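Local coordinates for protein ribokinase (Arabidopsis thaliana, PDB 6ILS) that phosphorylates D-ribose at O-5 with ATP and a divalent cation, giving D-ribose 5-phosphate for nucleotide and amino acid synthesis or the pentose phosphate pathway, at residues B[239-244]-B[274-279]. Numbering follows the deposited sequence.
Sequences KPIQQS and SHEECL
The E276 carboxylate meets the CD1 methyl of I241 through OE2, 3.4 Å from I241 CD1, while H275 touches the same methyl with its CB (3.5 Å), its imidazole lying oblique to that methyl. The contact packs the first turn of helix 275-289 against strand 241-243, an outermost strand of the nine-stranded sheet of this PfkB-family kinase; their local axes run 24° from parallel and 8.9 Å apart. Strand alternation is evident, since I241 and Q243 point toward the helix and Q242 away. With CG1 beside its backbone N (chi1 -55°), I241 sends CD1 to the start of the helix, crossing E276 at about a right angle, and leaves CG2 3.7 Å from L279 CD1. Were I241 cut back to alanine, both branches would go, and a gap would probably open beside L279, with the E276 carboxylate freer to turn. L279 is buried, also meeting F261 of helix 257-270, and its CB lies 3.9 Å from Q243 CB. The bend of Q243 at its second torsion accompanies a split use of its amide: NE2 donates to S244 O, which lies near the plane of the Q243 amide, whereas OE1 accepts from a water that also donates to E276 O, bridging strand and helix. The helix start is closed by a capping box, in which E277 N donates to S274 OG and S274 N returns a nearly straight bond (171°) of 2.9 Å to E277 OE1, met on the anti side and well out of the carboxylate plane.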
loop_
_atom_site.group_PDB
_atom_site.type_symbol
_atom_site.label_atom_id
_atom_site.label_comp_id
_atom_site.label_asym_id
_atom_site.label_seq_id
_atom_site.Cartn_x
_atom_site.Cartn_y
_atom_site.Cartn_z
ATOM N N LYS B 239 -4.113 -36.127 -29.161
ATOM C CA LYS B 239 -2.684 -35.926 -29.017
ATOM C C LYS B 239 -2.456 -34.528 -28.436
ATOM O O LYS B 239 -3.103 -33.585 -28.869
ATOM C CB LYS B 239 -1.991 -36.075 -30.373
ATOM C CG LYS B 239 -0.480 -36.050 -30.318
ATOM C CD LYS B 239 0.118 -36.029 -31.729
ATOM C CE LYS B 239 1.622 -35.789 -31.681
ATOM N NZ LYS B 239 2.227 -35.715 -33.044
ATOM N N PRO B 240 -1.556 -34.400 -27.454
ATOM C CA PRO B 240 -1.206 -33.102 -26.863
ATOM C C PRO B 240 -0.573 -32.173 -27.894
ATOM O O PRO B 240 0.097 -32.640 -28.815
ATOM C CB PRO B 240 -0.188 -33.464 -25.773
ATOM C CG PRO B 240 -0.444 -34.914 -25.474
ATOM C CD PRO B 240 -0.856 -35.507 -26.786
ATOM N N ILE B 241 -0.807 -30.876 -27.746
ATOM C CA ILE B 241 -0.173 -29.863 -28.589
ATOM C C ILE B 241 0.862 -29.127 -27.764
ATOM O O ILE B 241 0.559 -28.665 -26.667
ATOM C CB ILE B 241 -1.205 -28.868 -29.141
ATOM C CG1 ILE B 241 -2.306 -29.626 -29.871
ATOM C CG2 ILE B 241 -0.549 -27.859 -30.080
ATOM C CD1 ILE B 241 -3.517 -28.804 -30.112
ATOM N N GLN B 242 2.091 -29.028 -28.261
ATOM C CA GLN B 242 3.116 -28.318 -27.520
ATOM C C GLN B 242 3.477 -27.020 -28.239
ATOM O O GLN B 242 3.469 -26.959 -29.466
ATOM C CB GLN B 242 4.354 -29.189 -27.334
ATOM C CG GLN B 242 4.091 -30.459 -26.531
ATOM C CD GLN B 242 5.331 -31.336 -26.404
ATOM O OE1 GLN B 242 5.395 -32.425 -26.975
ATOM N NE2 GLN B 242 6.313 -30.868 -25.646
ATOM N N GLN B 243 3.768 -25.988 -27.454
ATOM C CA GLN B 243 4.167 -24.680 -27.983
ATOM C C GLN B 243 5.334 -24.170 -27.157
ATOM O O GLN B 243 5.225 -24.013 -25.935
ATOM C CB GLN B 243 2.987 -23.699 -27.944
ATOM C CG GLN B 243 3.336 -22.246 -28.337
ATOM C CD GLN B 243 3.855 -22.122 -29.759
ATOM O OE1 GLN B 243 3.189 -22.525 -30.712
ATOM N NE2 GLN B 243 5.056 -21.559 -29.908
ATOM N N SER B 244 6.472 -23.917 -27.797
ATOM C CA SER B 244 7.626 -23.433 -27.046
ATOM C C SER B 244 7.431 -21.943 -26.775
ATOM O O SER B 244 6.490 -21.358 -27.295
ATOM C CB SER B 244 8.921 -23.693 -27.820
ATOM O OG SER B 244 8.840 -23.063 -29.079
ATOM N N SER B 274 -7.889 -22.075 -34.068
ATOM C CA SER B 274 -7.479 -23.476 -33.814
ATOM C C SER B 274 -6.708 -23.581 -32.498
ATOM O O SER B 274 -6.131 -22.604 -32.093
ATOM C CB SER B 274 -6.652 -23.981 -34.946
ATOM O OG SER B 274 -5.360 -23.432 -34.928
ATOM N N HIS B 275 -6.684 -24.759 -31.886
ATOM C CA HIS B 275 -5.911 -24.932 -30.634
ATOM C C HIS B 275 -4.458 -24.506 -30.878
ATOM O O HIS B 275 -3.889 -23.823 -30.052
ATOM C CB HIS B 275 -5.987 -26.386 -30.162
ATOM C CG HIS B 275 -7.368 -26.889 -29.933
ATOM N ND1 HIS B 275 -8.295 -26.171 -29.255
ATOM C CD2 HIS B 275 -7.964 -28.042 -30.274
ATOM C CE1 HIS B 275 -9.405 -26.858 -29.172
ATOM N NE2 HIS B 275 -9.230 -27.989 -29.803
ATOM N N GLU B 276 -3.910 -24.932 -32.006
ATOM C CA GLU B 276 -2.550 -24.537 -32.348
ATOM C C GLU B 276 -2.400 -23.016 -32.388
ATOM O O GLU B 276 -1.462 -22.472 -31.814
ATOM C CB GLU B 276 -2.139 -25.123 -33.699
ATOM C CG GLU B 276 -1.850 -26.617 -33.675
ATOM C CD GLU B 276 -3.108 -27.493 -33.682
ATOM O OE1 GLU B 276 -4.232 -26.971 -33.918
ATOM O OE2 GLU B 276 -2.952 -28.721 -33.465
ATOM N N GLU B 277 -3.317 -22.351 -33.079
ATOM C CA GLU B 277 -3.284 -20.889 -33.190
ATOM C C GLU B 277 -3.490 -20.227 -31.830
ATOM O O GLU B 277 -2.870 -19.199 -31.551
ATOM C CB GLU B 277 -4.351 -20.392 -34.171
ATOM C CG GLU B 277 -4.037 -20.636 -35.654
ATOM C CD GLU B 277 -5.265 -20.549 -36.566
ATOM O OE1 GLU B 277 -6.414 -20.497 -36.066
ATOM O OE2 GLU B 277 -5.076 -20.550 -37.802
ATOM N N CYS B 278 -4.365 -20.807 -31.005
ATOM C CA CYS B 278 -4.611 -20.288 -29.654
ATOM C C CYS B 278 -3.340 -20.311 -28.818
ATOM O O CYS B 278 -3.005 -19.325 -28.167
ATOM C CB CYS B 278 -5.707 -21.087 -28.939
ATOM S SG CYS B 278 -7.345 -20.818 -29.599
ATOM N N LEU B 279 -2.633 -21.438 -28.830
ATOM C CA LEU B 279 -1.387 -21.549 -28.089
ATOM C C LEU B 279 -0.326 -20.568 -28.586
ATOM O O LEU B 279 0.398 -19.967 -27.794
ATOM C CB LEU B 279 -0.841 -22.970 -28.175
ATOM C CG LEU B 279 -1.412 -24.018 -27.219
ATOM C CD1 LEU B 279 -0.702 -25.347 -27.421
ATOM C CD2 LEU B 279 -1.266 -23.580 -25.764
HETATM O O HOH W 1 0.988 -23.923 -31.322
#